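Local coordinates for protein RNA-dependent RNA Polymerase (Bombyx mori cytoplasmic polyhedrosis virus, PDB 6TZ0) that synthesises RNA from an RNA template, probably serving both conservative plus-strand transcription and minus-strand synthesis during replication of the double-stranded genome, at residues A[1049-1053]-A[1054-1058]; A[322-325]-A[326-329]. All blocks are in the same frame, centred on the assembly; numbering follows the deposited sequence.

How the contacts relate
Both contacts lie at the start of a helix: contact 2 (322-325 with 326-329) opens helix 325-339, and contact 1 (1049-1053 with 1054-1058), far later in the chain, opens helix 1054-1062. Each has a hydroxyl residue at the N-cap, Thr324 in one and Ser1053 in the other, yet the means differ, a reciprocal capping box in contact 2 and a type II turn packed against the indole of Trp1056 in contact 1. Their centres are 18 Å apart and their nearest atoms about 6 Å, without touching. The loop ahead of contact 1 reaches contact 2 through Tyr1047, whose OH is hydrogen-bonded to Ala329 O. Both contacts lie away from the annotated ATP, UTP and magnesium sites.

Contact 1 of 2, residues A[1049-1053]-A[1054-1058]; sequences MSFGS and DGWFA
Phe1051 meets Trp1056 edge to face, five residues on, across the turn that leads into helix 1054-1062. The phenyl brings its CD1-CE1 edge over the six-membered ring of the indole, with centroids 4.9 Å apart and planes inclined at 71°. CD1 of Phe1051 comes within 3.5 Å of CZ2 of Trp1056, toward the rim of the indole face rather than over its middle. The two side chains run alongside each other, pointing the same way, each with CG anti to its own backbone N (chi1 176° for Phe1051 and 178° for Trp1056). Gly1052 N lies above the same indole face, also near the rim and 3.6 Å from Trp1056 CE3, so ring and peptide cover that face together.

Ahead of the helix the chain makes a type II beta turn from Ser1050 to Ser1053, closed by the bond from Ser1053 N to Ser1050 O. Gly1052 takes the third place of the turn with positive phi, where a side chain would crowd the preceding carbonyl. Ser1053 is the N-cap residue, and its OG, 3.5 Å from Trp1056 CB, tucks back toward the turn within hydrogen-bonding reach of Ser1050 O and of Asn1048 O. Its carbonyl takes up the first helical bond, from Phe1057 N to Ser1053 O at 3.0 Å. Met1049 lays CG against the backbone of Gly1055, 3.9 Å from its C atom.

Trp1056 NE1 reaches Thr1040 OG1 in a weak hydrogen bond, which gives the indole a polar tie beyond the turn. The chemistry is thus divided: backbone and hydroxyl bonds close the turn and start the helix, while aromatic and peptide packing on one indole face holds the loop against the first helical turn.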
ATOM      1  N   MET A1049      -0.389   3.831  34.690  1.00 31.70           N
ATOM      2  CA  MET A1049      -0.978   4.952  35.411  1.00 31.70           C
ATOM      3  C   MET A1049      -1.793   4.503  36.616  1.00 31.70           C
ATOM      4  O   MET A1049      -2.804   5.115  36.950  1.00 31.70           O
ATOM      5  CB  MET A1049      -1.831   5.807  34.480  1.00 31.70           C
ATOM      6  CG  MET A1049      -1.018   6.610  33.492  1.00 31.70           C
ATOM      7  SD  MET A1049      -2.032   7.600  32.399  1.00 31.70           S
ATOM      8  CE  MET A1049      -2.644   8.794  33.568  1.00 31.70           C
ATOM      9  N   SER A1050      -1.341   3.455  37.301  1.00 31.50           N
ATOM     10  CA  SER A1050      -2.027   2.979  38.491  1.00 31.50           C
ATOM     11  C   SER A1050      -1.840   3.953  39.644  1.00 31.50           C
ATOM     12  O   SER A1050      -0.969   4.822  39.616  1.00 31.50           O
ATOM     13  CB  SER A1050      -1.530   1.591  38.892  1.00 31.50           C
ATOM     14  OG  SER A1050      -0.185   1.635  39.321  1.00 31.50           O
ATOM     15  N   PHE A1051      -2.678   3.793  40.663  1.00 32.38           N
ATOM     16  CA  PHE A1051      -2.704   4.712  41.793  1.00 32.38           C
ATOM     17  C   PHE A1051      -1.398   4.652  42.574  1.00 32.38           C
ATOM     18  O   PHE A1051      -1.063   3.623  43.167  1.00 32.38           O
ATOM     19  CB  PHE A1051      -3.884   4.391  42.698  1.00 32.38           C
ATOM     20  CG  PHE A1051      -3.932   5.230  43.925  1.00 32.38           C
ATOM     21  CD1 PHE A1051      -4.245   6.572  43.842  1.00 32.38           C
ATOM     22  CD2 PHE A1051      -3.658   4.681  45.164  1.00 32.38           C
ATOM     23  CE1 PHE A1051      -4.286   7.351  44.971  1.00 32.38           C
ATOM     24  CE2 PHE A1051      -3.700   5.455  46.297  1.00 32.38           C
ATOM     25  CZ  PHE A1051      -4.014   6.790  46.201  1.00 32.38           C
ATOM     26  N   GLY A1052      -0.659   5.760  42.558  1.00 32.28           N
ATOM     27  CA  GLY A1052       0.635   5.867  43.189  1.00 32.28           C
ATOM     28  C   GLY A1052       1.790   5.946  42.217  1.00 32.28           C
ATOM     29  O   GLY A1052       2.870   6.405  42.604  1.00 32.28           O
ATOM     30  N   SER A1053       1.591   5.534  40.968  1.00 32.38           N
ATOM     31  CA  SER A1053       2.664   5.487  39.989  1.00 32.38           C
ATOM     32  C   SER A1053       3.024   6.891  39.511  1.00 32.38           C
ATOM     33  O   SER A1053       2.343   7.876  39.801  1.00 32.38           O
ATOM     34  CB  SER A1053       2.263   4.616  38.805  1.00 32.38           C
ATOM     35  OG  SER A1053       1.166   5.182  38.117  1.00 32.38           O
ATOM     36  N   ASP A1054       4.122   6.970  38.759  1.00 34.72           N
ATOM     37  CA  ASP A1054       4.631   8.261  38.308  1.00 34.72           C
ATOM     38  C   ASP A1054       3.843   8.826  37.137  1.00 34.72           C
ATOM     39  O   ASP A1054       3.750  10.047  37.000  1.00 34.72           O
ATOM     40  CB  ASP A1054       6.109   8.142  37.943  1.00 34.72           C
ATOM     41  CG  ASP A1054       6.994   7.977  39.161  1.00 34.72           C
ATOM     42  OD1 ASP A1054       6.647   8.525  40.227  1.00 34.72           O
ATOM     43  OD2 ASP A1054       8.026   7.288  39.061  1.00 34.72           O
ATOM     44  N   GLY A1055       3.276   7.973  36.284  1.00 32.42           N
ATOM     45  CA  GLY A1055       2.423   8.474  35.218  1.00 32.42           C
ATOM     46  C   GLY A1055       1.115   9.027  35.751  1.00 32.42           C
ATOM     47  O   GLY A1055       0.647  10.081  35.305  1.00 32.42           O
ATOM     48  N   TRP A1056       0.528   8.332  36.730  1.00 30.17           N
ATOM     49  CA  TRP A1056      -0.647   8.827  37.440  1.00 30.17           C
ATOM     50  C   TRP A1056      -0.375  10.158  38.120  1.00 30.17           C
ATOM     51  O   TRP A1056      -1.190  11.081  38.040  1.00 30.17           O
ATOM     52  CB  TRP A1056      -1.075   7.813  38.490  1.00 30.17           C
ATOM     53  CG  TRP A1056      -2.240   8.240  39.301  1.00 30.17           C
ATOM     54  CD1 TRP A1056      -3.546   8.219  38.933  1.00 30.17           C
ATOM     55  CD2 TRP A1056      -2.198   8.827  40.603  1.00 30.17           C
ATOM     56  NE1 TRP A1056      -4.328   8.721  39.940  1.00 30.17           N
ATOM     57  CE2 TRP A1056      -3.522   9.109  40.975  1.00 30.17           C
ATOM     58  CE3 TRP A1056      -1.167   9.135  41.494  1.00 30.17           C
ATOM     59  CZ2 TRP A1056      -3.845   9.676  42.199  1.00 30.17           C
ATOM     60  CZ3 TRP A1056      -1.490   9.700  42.708  1.00 30.17           C
ATOM     61  CH2 TRP A1056      -2.817   9.965  43.050  1.00 30.17           C
ATOM     62  N   PHE A1057       0.770  10.280  38.787  1.00 31.01           N
ATOM     63  CA  PHE A1057       1.057  11.489  39.544  1.00 31.01           C
ATOM     64  C   PHE A1057       1.431  12.637  38.621  1.00 31.01           C
ATOM     65  O   PHE A1057       1.128  13.796  38.919  1.00 31.01           O
ATOM     66  CB  PHE A1057       2.167  11.204  40.550  1.00 31.01           C
ATOM     67  CG  PHE A1057       2.299  12.232  41.625  1.00 31.01           C
ATOM     68  CD1 PHE A1057       1.346  12.322  42.620  1.00 31.01           C
ATOM     69  CD2 PHE A1057       3.393  13.073  41.674  1.00 31.01           C
ATOM     70  CE1 PHE A1057       1.462  13.254  43.622  1.00 31.01           C
ATOM     71  CE2 PHE A1057       3.519  14.000  42.682  1.00 31.01           C
ATOM     72  CZ  PHE A1057       2.547  14.094  43.653  1.00 31.01           C
ATOM     73  N   ALA A1058       2.042  12.332  37.475  1.00 31.32           N
ATOM     74  CA  ALA A1058       2.300  13.356  36.473  1.00 31.32           C
ATOM     75  C   ALA A1058       1.006  13.863  35.857  1.00 31.32           C
ATOM     76  O   ALA A1058       0.885  15.052  35.552  1.00 31.32           O
ATOM     77  CB  ALA A1058       3.224  12.812  35.387  1.00 31.32           C
TER

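Contact 2 of 2, residues A[322-325]-A[326-329]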
ATOM      1  N   SER A 322     -10.491 -12.798  39.539  1.00 38.46           N
ATOM      2  CA  SER A 322     -10.530 -11.380  39.211  1.00 38.46           C
ATOM      3  C   SER A 322     -11.702 -10.725  39.928  1.00 38.46           C
ATOM      4  O   SER A 322     -12.808 -11.275  39.955  1.00 38.46           O
ATOM      5  CB  SER A 322     -10.635 -11.175  37.702  1.00 38.46           C
ATOM      6  OG  SER A 322     -11.845 -11.711  37.202  1.00 38.46           O
ATOM      7  N   LYS A 323     -11.450  -9.561  40.522  1.00 37.14           N
ATOM      8  CA  LYS A 323     -12.455  -8.838  41.284  1.00 37.14           C
ATOM      9  C   LYS A 323     -12.656  -7.404  40.835  1.00 37.14           C
ATOM     10  O   LYS A 323     -13.741  -6.860  41.038  1.00 37.14           O
ATOM     11  CB  LYS A 323     -12.103  -8.830  42.779  1.00 37.14           C
ATOM     12  CG  LYS A 323     -12.414 -10.122  43.506  1.00 37.14           C
ATOM     13  CD  LYS A 323     -11.231 -11.065  43.523  1.00 37.14           C
ATOM     14  CE  LYS A 323     -11.529 -12.290  44.362  1.00 37.14           C
ATOM     15  NZ  LYS A 323     -12.625 -13.094  43.748  1.00 37.14           N
ATOM     16  N   THR A 324     -11.649  -6.773  40.255  1.00 33.29           N
ATOM     17  CA  THR A 324     -11.757  -5.429  39.717  1.00 33.29           C
ATOM     18  C   THR A 324     -11.614  -5.485  38.203  1.00 33.29           C
ATOM     19  O   THR A 324     -11.394  -6.544  37.617  1.00 33.29           O
ATOM     20  CB  THR A 324     -10.704  -4.513  40.341  1.00 33.29           C
ATOM     21  OG1 THR A 324      -9.397  -4.995  40.020  1.00 33.29           O
ATOM     22  CG2 THR A 324     -10.857  -4.482  41.844  1.00 33.29           C
ATOM     23  N   GLN A 325     -11.756  -4.326  37.565  1.00 32.65           N
ATOM     24  CA  GLN A 325     -11.461  -4.236  36.141  1.00 32.65           C
ATOM     25  C   GLN A 325      -9.960  -4.311  35.892  1.00 32.65           C
ATOM     26  O   GLN A 325      -9.523  -4.826  34.852  1.00 32.65           O
ATOM     27  CB  GLN A 325     -12.039  -2.940  35.578  1.00 32.65           C
ATOM     28  CG  GLN A 325     -11.925  -2.781  34.077  1.00 32.65           C
ATOM     29  CD  GLN A 325     -12.411  -1.437  33.616  1.00 32.65           C
ATOM     30  OE1 GLN A 325     -12.822  -0.617  34.423  1.00 32.65           O
ATOM     31  NE2 GLN A 325     -12.329  -1.184  32.326  1.00 32.65           N
ATOM     32  N   ASN A 326      -9.160  -3.833  36.849  1.00 32.95           N
ATOM     33  CA  ASN A 326      -7.714  -3.874  36.696  1.00 32.95           C
ATOM     34  C   ASN A 326      -7.187  -5.296  36.774  1.00 32.95           C
ATOM     35  O   ASN A 326      -6.149  -5.600  36.178  1.00 32.95           O
ATOM     36  CB  ASN A 326      -7.037  -3.008  37.751  1.00 32.95           C
ATOM     37  CG  ASN A 326      -7.425  -1.560  37.637  1.00 32.95           C
ATOM     38  OD1 ASN A 326      -7.755  -1.086  36.556  1.00 32.95           O
ATOM     39  ND2 ASN A 326      -7.348  -0.835  38.743  1.00 32.95           N
ATOM     40  N   ASP A 327      -7.904  -6.180  37.469  1.00 34.43           N
ATOM     41  CA  ASP A 327      -7.522  -7.585  37.510  1.00 34.43           C
ATOM     42  C   ASP A 327      -7.646  -8.225  36.137  1.00 34.43           C
ATOM     43  O   ASP A 327      -6.740  -8.938  35.682  1.00 34.43           O
ATOM     44  CB  ASP A 327      -8.381  -8.331  38.524  1.00 34.43           C
ATOM     45  CG  ASP A 327      -8.088  -7.920  39.937  1.00 34.43           C
ATOM     46  OD1 ASP A 327      -6.990  -7.388  40.180  1.00 34.43           O
ATOM     47  OD2 ASP A 327      -8.937  -8.160  40.818  1.00 34.43           O
ATOM     48  N   VAL A 328      -8.757  -7.952  35.453  1.00 31.66           N
ATOM     49  CA  VAL A 328      -8.981  -8.473  34.115  1.00 31.66           C
ATOM     50  C   VAL A 328      -7.990  -7.862  33.138  1.00 31.66           C
ATOM     51  O   VAL A 328      -7.493  -8.551  32.242  1.00 31.66           O
ATOM     52  CB  VAL A 328     -10.438  -8.214  33.695  1.00 31.66           C
ATOM     53  CG1 VAL A 328     -10.736  -8.825  32.336  1.00 31.66           C
ATOM     54  CG2 VAL A 328     -11.372  -8.745  34.744  1.00 31.66           C
ATOM     55  N   ALA A 329      -7.635  -6.588  33.338  1.00 30.75           N
ATOM     56  CA  ALA A 329      -6.641  -5.940  32.486  1.00 30.75           C
ATOM     57  C   ALA A 329      -5.262  -6.570  32.643  1.00 30.75           C
ATOM     58  O   ALA A 329      -4.558  -6.796  31.648  1.00 30.75           O
ATOM     59  CB  ALA A 329      -6.579  -4.450  32.808  1.00 30.75           C
TER
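Asp327 turns its carboxylate back over the chain that precedes its helix, and its OD2 takes two backbone N-H groups in succession. The bond from Lys323 N is 2.9 Å long and nearly straight (162°), and it uses the anti lone pair of OD2. That from Thr324 N, at 3.1 Å to the same OD2, comes down from above the carboxylate plane, 52° out of it. Having CG beside the backbone N (chi1 -69°) carries the Asp327 carboxylate toward these donors. In return Thr324, the N-cap residue, offers OG1 to Asp327 N at 3.2 Å, in a clearly more bent bond. Side chain to backbone in both directions makes this a capping box, in which Thr324 OG1 sits between its own backbone N and carbonyl carbon to face into the first turn. The Asp327 charge lies beside the N-terminal end of the helix, where the helix dipole would be expected to favour it.

The tight part is on the buried side. Ser322 CB lies 3.7 Å from Asp327 CB, and Val328 CG2 comes 3.6 Å from Thr324 O, packing against the first turn. The bond from Ala329 N to Gln325 O then takes up the regular helical pattern. The exposed side is looser: beyond its backbone N-H, Lys323 nears the carboxylate with CB alone, its NZ remaining 6.8 Å from Asp327 OD2, and Thr324 is likewise exposed.

The cap follows helix 309-320 after a short loop. Val328 and Ser322 pack on helix 257-264, Gln325 reaches both that helix and strand 266-272, and Val328 and Ala329 meet Trp733 of strand 732-733, so the first turn of helix 325-339 packs against helix 257-264 and strands 266-272 and 732-733.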